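Transcription termination factor FttA (Pyrococcus horikoshii, PDB 3AF6) probably terminates transcription genome-wide by cutting nascent RNA with a zinc-dependent metallo-beta-lactamase nuclease that also carries KH domains. Local coordinates at residues Lys87-Ile92 / Arg130-Lys135; Glu98-Ala103 / Leu112-Lys117. All blocks are in the same frame, centred on the assembly; numbering follows the deposited sequence.

In the fold
Both interactions belong to the second KH repeat, KHb, of the N-terminal KH region and lie away from the zinc site; together they illustrate how a small alpha/beta domain splits its work between sheet and helices. Interaction 2 lies along one edge of the three-stranded sheet and combines a sparse, irregular backbone pairing with an amide-carboxylate bond from the buried Glu114 and lysines at its exposed end. Interaction 1, made by apolar packing without a hydrogen bond, sets a helically wound segment on the short helix 130-134, with buried isoleucines inward and Lys135 at the surface. In sequence interaction 2 is nested within the loop that interaction 1 closes. The two meet where Ile89 and Ile132 touch Ile113, while Phe90 packs against Ile99 and Ile102.

Interaction 1: residues Lys87-Ile92 / Arg130-Lys135; sequences KLIFEI and RLITQK
The helically wound segment Lys87-Ile92 packs on Arg130-Lys135, whose short helix spans about 130-134; the backbones come nearest at Ile92 and Ile132, with 6.4 Å between their CA atoms, and no hydrogen bond links them. Ile92 makes the broadest contact. Its CG1 is anti to the backbone N (chi1 -175°) and the chain stays extended, which carries CD1 onto the helix backbone, 3.6 Å from CA of Ile132. The same methyl also meets CG of Leu131, at 4.0 Å, and the CG methylene of Lys135, while the CG2 branch of Ile92 rests on CG1 of Ile132. Ile132 thus serves two partners: its far end, CD1, turns to Ile89 and lies 3.5 Å from CG1 of that residue, the two chains crossing obliquely. The packing is consistent with the helical layer of a type II KH domain, the class to which the FttA repeats are assigned, in which helices pack over one face of a three-stranded sheet. Ile89 and Ile132 are its buried members, both resting on Ile113 of strand 110-115, and Ile132 also touches Pro140 of strand 140-144. Toward the surface, Leu88 and Lys135 cross at about a right angle. The CD2 methyl of Leu88 meets CB of Lys135 and also lies 3.4 Å from the backbone O of Lys135. Bent at chi2 (-63°), the lysine chain presents CB and CG to the leucine and isoleucine and leads its ammonium group away from the apolar contact. Leu88 also touches Leu80 and Val136.

Interaction 2: residues Glu98-Ala103 / Leu112-Lys117; sequences EITNIA and LIEAKK
A buried glutamate reaches across the edge of the sheet: the Glu114 carboxylate is met from above its plane, 68° out, by ND2 of Asn101, with 2.9 Å between ND2 and OE2. The bond lies in the plane of the amide, which stands almost perpendicular to the carboxylate, although the two side chains run side by side in the same direction. Glu114 gets there with CG anti to its backbone N (chi1 -172°) and an extended chain, passing CG2 of Thr100 at 3.6 Å from its own CG. Its other oxygen, OE1, forms a salt bridge with Arg157 of helix 151-161, a partner that probably favours the charged carboxylate. Glu98-Ala103 leads into the outer strand 103-105 of the KHb sheet and runs antiparallel to strand 110-115, 169° apart end to end; inverse gamma turns are centred on Ile99 and Glu114, and the pairing is irregular. At one end the Lys116 N-H binds the Glu98 carbonyl O, with 2.6 Å from N to O; at the other, CA of Ile102 makes a CH...O contact of 3.1 Å to the Leu112 O. Between them, Ile99 sets CG1 3.9 Å from CB of Ala115, and its CG2 approaches that of Ile113.

Interaction 1: residues Lys87-Ile92 / Arg130-Lys135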
loop_
_atom_site.group_PDB
_atom_site.type_symbol
_atom_site.label_atom_id
_atom_site.label_comp_id
_atom_site.label_asym_id
_atom_site.label_seq_id
_atom_site.Cartn_x
_atom_site.Cartn_y
_atom_site.Cartn_z
ATOM N N LYS A 87 -12.550 -28.488 14.633
ATOM C CA LYS A 87 -12.299 -29.147 15.908
ATOM C C LYS A 87 -11.553 -30.456 15.665
ATOM O O LYS A 87 -11.126 -31.126 16.607
ATOM C CB LYS A 87 -13.614 -29.417 16.644
ATOM C CG LYS A 87 -14.299 -28.164 17.159
ATOM C CD LYS A 87 -15.524 -28.507 17.987
ATOM C CE LYS A 87 -16.182 -27.254 18.535
ATOM N NZ LYS A 87 -17.375 -27.579 19.362
ATOM N N LEU A 88 -11.402 -30.808 14.391
ATOM C CA LEU A 88 -10.697 -32.025 14.004
ATOM C C LEU A 88 -9.201 -31.725 14.037
ATOM O O LEU A 88 -8.374 -32.625 14.205
ATOM C CB LEU A 88 -11.133 -32.460 12.597
ATOM C CG LEU A 88 -10.668 -33.823 12.068
ATOM C CD1 LEU A 88 -11.516 -34.227 10.875
ATOM C CD2 LEU A 88 -9.205 -33.760 11.683
ATOM N N ILE A 89 -8.864 -30.448 13.885
ATOM C CA ILE A 89 -7.475 -30.012 13.913
ATOM C C ILE A 89 -7.103 -29.511 15.308
ATOM O O ILE A 89 -6.038 -29.853 15.827
ATOM C CB ILE A 89 -7.214 -28.887 12.886
ATOM C CG1 ILE A 89 -5.795 -28.337 13.063
ATOM C CG2 ILE A 89 -8.248 -27.785 13.040
ATOM C CD1 ILE A 89 -5.450 -27.192 12.130
ATOM N N PHE A 90 -7.979 -28.704 15.906
ATOM C CA PHE A 90 -7.751 -28.159 17.248
ATOM C C PHE A 90 -7.283 -29.255 18.203
ATOM O O PHE A 90 -6.657 -28.983 19.231
ATOM C CB PHE A 90 -9.040 -27.531 17.797
ATOM C CG PHE A 90 -9.173 -26.055 17.528
ATOM C CD1 PHE A 90 -8.257 -25.151 18.060
ATOM C CD2 PHE A 90 -10.230 -25.564 16.768
ATOM C CE1 PHE A 90 -8.393 -23.778 17.842
ATOM C CE2 PHE A 90 -10.374 -24.194 16.543
ATOM C CZ PHE A 90 -9.453 -23.301 17.083
ATOM N N GLU A 91 -7.597 -30.496 17.847
ATOM C CA GLU A 91 -7.238 -31.660 18.644
ATOM C C GLU A 91 -5.809 -32.111 18.340
ATOM O O GLU A 91 -4.980 -32.230 19.243
ATOM C CB GLU A 91 -8.218 -32.801 18.351
ATOM C CG GLU A 91 -8.121 -33.993 19.292
ATOM C CD GLU A 91 -9.081 -35.107 18.917
ATOM O OE1 GLU A 91 -10.288 -34.826 18.750
ATOM O OE2 GLU A 91 -8.630 -36.265 18.792
ATOM N N ILE A 92 -5.533 -32.351 17.060
ATOM C CA ILE A 92 -4.219 -32.808 16.615
ATOM C C ILE A 92 -3.149 -31.717 16.697
ATOM O O ILE A 92 -2.306 -31.589 15.809
ATOM C CB ILE A 92 -4.294 -33.346 15.163
ATOM C CG1 ILE A 92 -2.945 -33.943 14.749
ATOM C CG2 ILE A 92 -4.721 -32.233 14.219
ATOM C CD1 ILE A 92 -2.923 -34.500 13.343
ATOM N N ARG A 130 3.225 -32.081 8.251
ATOM C CA ARG A 130 2.486 -32.931 7.320
ATOM C C ARG A 130 1.529 -33.865 8.052
ATOM O O ARG A 130 0.529 -34.312 7.491
ATOM C CB ARG A 130 3.464 -33.746 6.472
ATOM C CG ARG A 130 4.329 -32.892 5.561
ATOM C CD ARG A 130 5.540 -33.663 5.076
ATOM N NE ARG A 130 6.333 -34.167 6.194
ATOM C CZ ARG A 130 6.827 -33.405 7.166
ATOM N NH1 ARG A 130 6.612 -32.095 7.167
ATOM N NH2 ARG A 130 7.531 -33.955 8.145
ATOM N N LEU A 131 1.843 -34.165 9.308
ATOM C CA LEU A 131 0.994 -35.035 10.114
ATOM C C LEU A 131 -0.390 -34.408 10.270
ATOM O O LEU A 131 -1.413 -35.073 10.092
ATOM C CB LEU A 131 1.618 -35.245 11.497
ATOM C CG LEU A 131 0.727 -35.867 12.578
ATOM C CD1 LEU A 131 0.338 -37.284 12.185
ATOM C CD2 LEU A 131 1.467 -35.860 13.909
ATOM N N ILE A 132 -0.401 -33.120 10.599
ATOM C CA ILE A 132 -1.632 -32.372 10.807
ATOM C C ILE A 132 -2.449 -32.135 9.535
ATOM O O ILE A 132 -3.675 -32.268 9.544
ATOM C CB ILE A 132 -1.327 -31.002 11.468
ATOM C CG1 ILE A 132 -2.631 -30.267 11.779
ATOM C CG2 ILE A 132 -0.451 -30.166 10.551
ATOM C CD1 ILE A 132 -2.429 -28.959 12.516
ATOM N N THR A 133 -1.771 -31.791 8.445
ATOM C CA THR A 133 -2.444 -31.520 7.174
ATOM C C THR A 133 -3.319 -32.684 6.721
ATOM O O THR A 133 -4.411 -32.484 6.192
ATOM C CB THR A 133 -1.419 -31.212 6.052
ATOM O OG1 THR A 133 -2.108 -30.790 4.870
ATOM C CG2 THR A 133 -0.588 -32.445 5.725
ATOM N N GLN A 134 -2.828 -33.899 6.941
ATOM C CA GLN A 134 -3.536 -35.113 6.555
ATOM C C GLN A 134 -4.991 -35.141 7.022
ATOM O O GLN A 134 -5.909 -35.086 6.202
ATOM C CB GLN A 134 -2.792 -36.325 7.111
ATOM C CG GLN A 134 -1.360 -36.429 6.627
ATOM C CD GLN A 134 -0.512 -37.342 7.494
ATOM O OE1 GLN A 134 0.683 -37.513 7.249
ATOM N NE2 GLN A 134 -1.124 -37.928 8.517
ATOM N N LYS A 135 -5.185 -35.231 8.337
ATOM C CA LYS A 135 -6.513 -35.291 8.950
ATOM C C LYS A 135 -7.634 -34.487 8.289
ATOM O O LYS A 135 -8.815 -34.797 8.475
ATOM C CB LYS A 135 -6.422 -34.894 10.429
ATOM C CG LYS A 135 -5.735 -35.914 11.322
ATOM C CD LYS A 135 -6.506 -37.223 11.359
ATOM C CE LYS A 135 -5.815 -38.242 12.243
ATOM N NZ LYS A 135 -6.556 -39.530 12.265
#

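Interaction 2: residues Glu98-Ala103 / Leu112-Lys117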
loop_
_atom_site.group_PDB
_atom_site.type_symbol
_atom_site.label_atom_id
_atom_site.label_comp_id
_atom_site.label_asym_id
_atom_site.label_seq_id
_atom_site.Cartn_x
_atom_site.Cartn_y
_atom_site.Cartn_z
ATOM N N GLU A 98 -1.195 -21.249 22.376
ATOM C CA GLU A 98 -2.461 -20.527 22.303
ATOM C C GLU A 98 -2.883 -20.169 20.881
ATOM O O GLU A 98 -2.400 -19.195 20.305
ATOM C CB GLU A 98 -2.383 -19.256 23.154
ATOM C CG GLU A 98 -3.589 -18.332 23.018
ATOM C CD GLU A 98 -4.894 -18.996 23.413
ATOM O OE1 GLU A 98 -5.956 -18.359 23.249
ATOM O OE2 GLU A 98 -4.861 -20.150 23.889
ATOM N N ILE A 99 -3.792 -20.962 20.324
ATOM C CA ILE A 99 -4.295 -20.737 18.973
ATOM C C ILE A 99 -5.503 -19.803 19.032
ATOM O O ILE A 99 -6.649 -20.252 19.101
ATOM C CB ILE A 99 -4.710 -22.070 18.309
ATOM C CG1 ILE A 99 -3.506 -23.018 18.263
ATOM C CG2 ILE A 99 -5.245 -21.816 16.906
ATOM C CD1 ILE A 99 -3.816 -24.390 17.704
ATOM N N THR A 100 -5.234 -18.501 19.004
ATOM C CA THR A 100 -6.286 -17.491 19.073
ATOM C C THR A 100 -7.381 -17.683 18.023
ATOM O O THR A 100 -8.570 -17.680 18.348
ATOM C CB THR A 100 -5.698 -16.065 18.929
ATOM O OG1 THR A 100 -6.733 -15.095 19.131
ATOM C CG2 THR A 100 -5.098 -15.867 17.548
ATOM N N ASN A 101 -6.979 -17.857 16.768
ATOM C CA ASN A 101 -7.934 -18.035 15.682
ATOM C C ASN A 101 -7.581 -19.231 14.807
ATOM O O ASN A 101 -6.704 -20.024 15.148
ATOM C CB ASN A 101 -7.992 -16.765 14.827
ATOM C CG ASN A 101 -8.405 -15.541 15.627
ATOM O OD1 ASN A 101 -9.526 -15.463 16.135
ATOM N ND2 ASN A 101 -7.498 -14.574 15.740
ATOM N N ILE A 102 -8.274 -19.349 13.678
ATOM C CA ILE A 102 -8.048 -20.442 12.737
ATOM C C ILE A 102 -9.056 -20.308 11.585
ATOM O O ILE A 102 -10.158 -20.857 11.628
ATOM C CB ILE A 102 -8.179 -21.824 13.468
ATOM C CG1 ILE A 102 -7.740 -22.970 12.550
ATOM C CG2 ILE A 102 -9.597 -22.016 13.988
ATOM C CD1 ILE A 102 -8.756 -23.381 11.515
ATOM N N ALA A 103 -8.666 -19.554 10.558
ATOM C CA ALA A 103 -9.524 -19.314 9.399
ATOM C C ALA A 103 -9.482 -20.442 8.371
ATOM O O ALA A 103 -8.847 -21.475 8.589
ATOM C CB ALA A 103 -9.140 -17.994 8.735
ATOM N N LEU A 112 -5.394 -21.486 7.956
ATOM C CA LEU A 112 -4.499 -20.603 8.687
ATOM C C LEU A 112 -4.578 -20.861 10.191
ATOM O O LEU A 112 -5.654 -20.810 10.784
ATOM C CB LEU A 112 -4.856 -19.143 8.374
ATOM C CG LEU A 112 -3.870 -18.019 8.711
ATOM C CD1 LEU A 112 -4.306 -16.749 7.996
ATOM C CD2 LEU A 112 -3.799 -17.796 10.214
ATOM N N ILE A 113 -3.426 -21.143 10.795
ATOM C CA ILE A 113 -3.344 -21.408 12.228
ATOM C C ILE A 113 -2.702 -20.218 12.938
ATOM O O ILE A 113 -1.489 -20.200 13.158
ATOM C CB ILE A 113 -2.487 -22.662 12.518
ATOM C CG1 ILE A 113 -3.031 -23.858 11.738
ATOM C CG2 ILE A 113 -2.489 -22.963 14.012
ATOM C CD1 ILE A 113 -2.230 -25.127 11.932
ATOM N N GLU A 114 -3.513 -19.227 13.294
ATOM C CA GLU A 114 -3.001 -18.042 13.973
ATOM C C GLU A 114 -2.711 -18.357 15.436
ATOM O O GLU A 114 -3.441 -17.936 16.331
ATOM C CB GLU A 114 -4.008 -16.893 13.870
ATOM C CG GLU A 114 -3.483 -15.560 14.380
ATOM C CD GLU A 114 -4.436 -14.414 14.103
ATOM O OE1 GLU A 114 -4.763 -14.186 12.920
ATOM O OE2 GLU A 114 -4.857 -13.738 15.064
ATOM N N ALA A 115 -1.637 -19.107 15.666
ATOM C CA ALA A 115 -1.238 -19.488 17.014
ATOM C C ALA A 115 -0.303 -18.441 17.615
ATOM O O ALA A 115 0.413 -17.747 16.895
ATOM C CB ALA A 115 -0.552 -20.852 16.990
ATOM N N LYS A 116 -0.316 -18.334 18.940
ATOM C CA LYS A 116 0.526 -17.374 19.644
ATOM C C LYS A 116 1.957 -17.898 19.692
ATOM O O LYS A 116 2.911 -17.127 19.782
ATOM C CB LYS A 116 -0.011 -17.157 21.063
ATOM C CG LYS A 116 0.547 -15.939 21.780
ATOM C CD LYS A 116 -0.237 -15.664 23.056
ATOM C CE LYS A 116 0.226 -14.387 23.734
ATOM N NZ LYS A 116 -0.604 -14.066 24.928
ATOM N N LYS A 117 2.092 -19.220 19.626
ATOM C CA LYS A 117 3.394 -19.876 19.647
ATOM C C LYS A 117 3.466 -20.774 18.413
ATOM O O LYS A 117 3.018 -21.919 18.441
ATOM C CB LYS A 117 3.540 -20.726 20.913
ATOM C CG LYS A 117 2.875 -20.134 22.149
ATOM C CD LYS A 117 3.379 -18.732 22.461
ATOM C CE LYS A 117 2.617 -18.128 23.633
ATOM N NZ LYS A 117 3.033 -16.728 23.926
#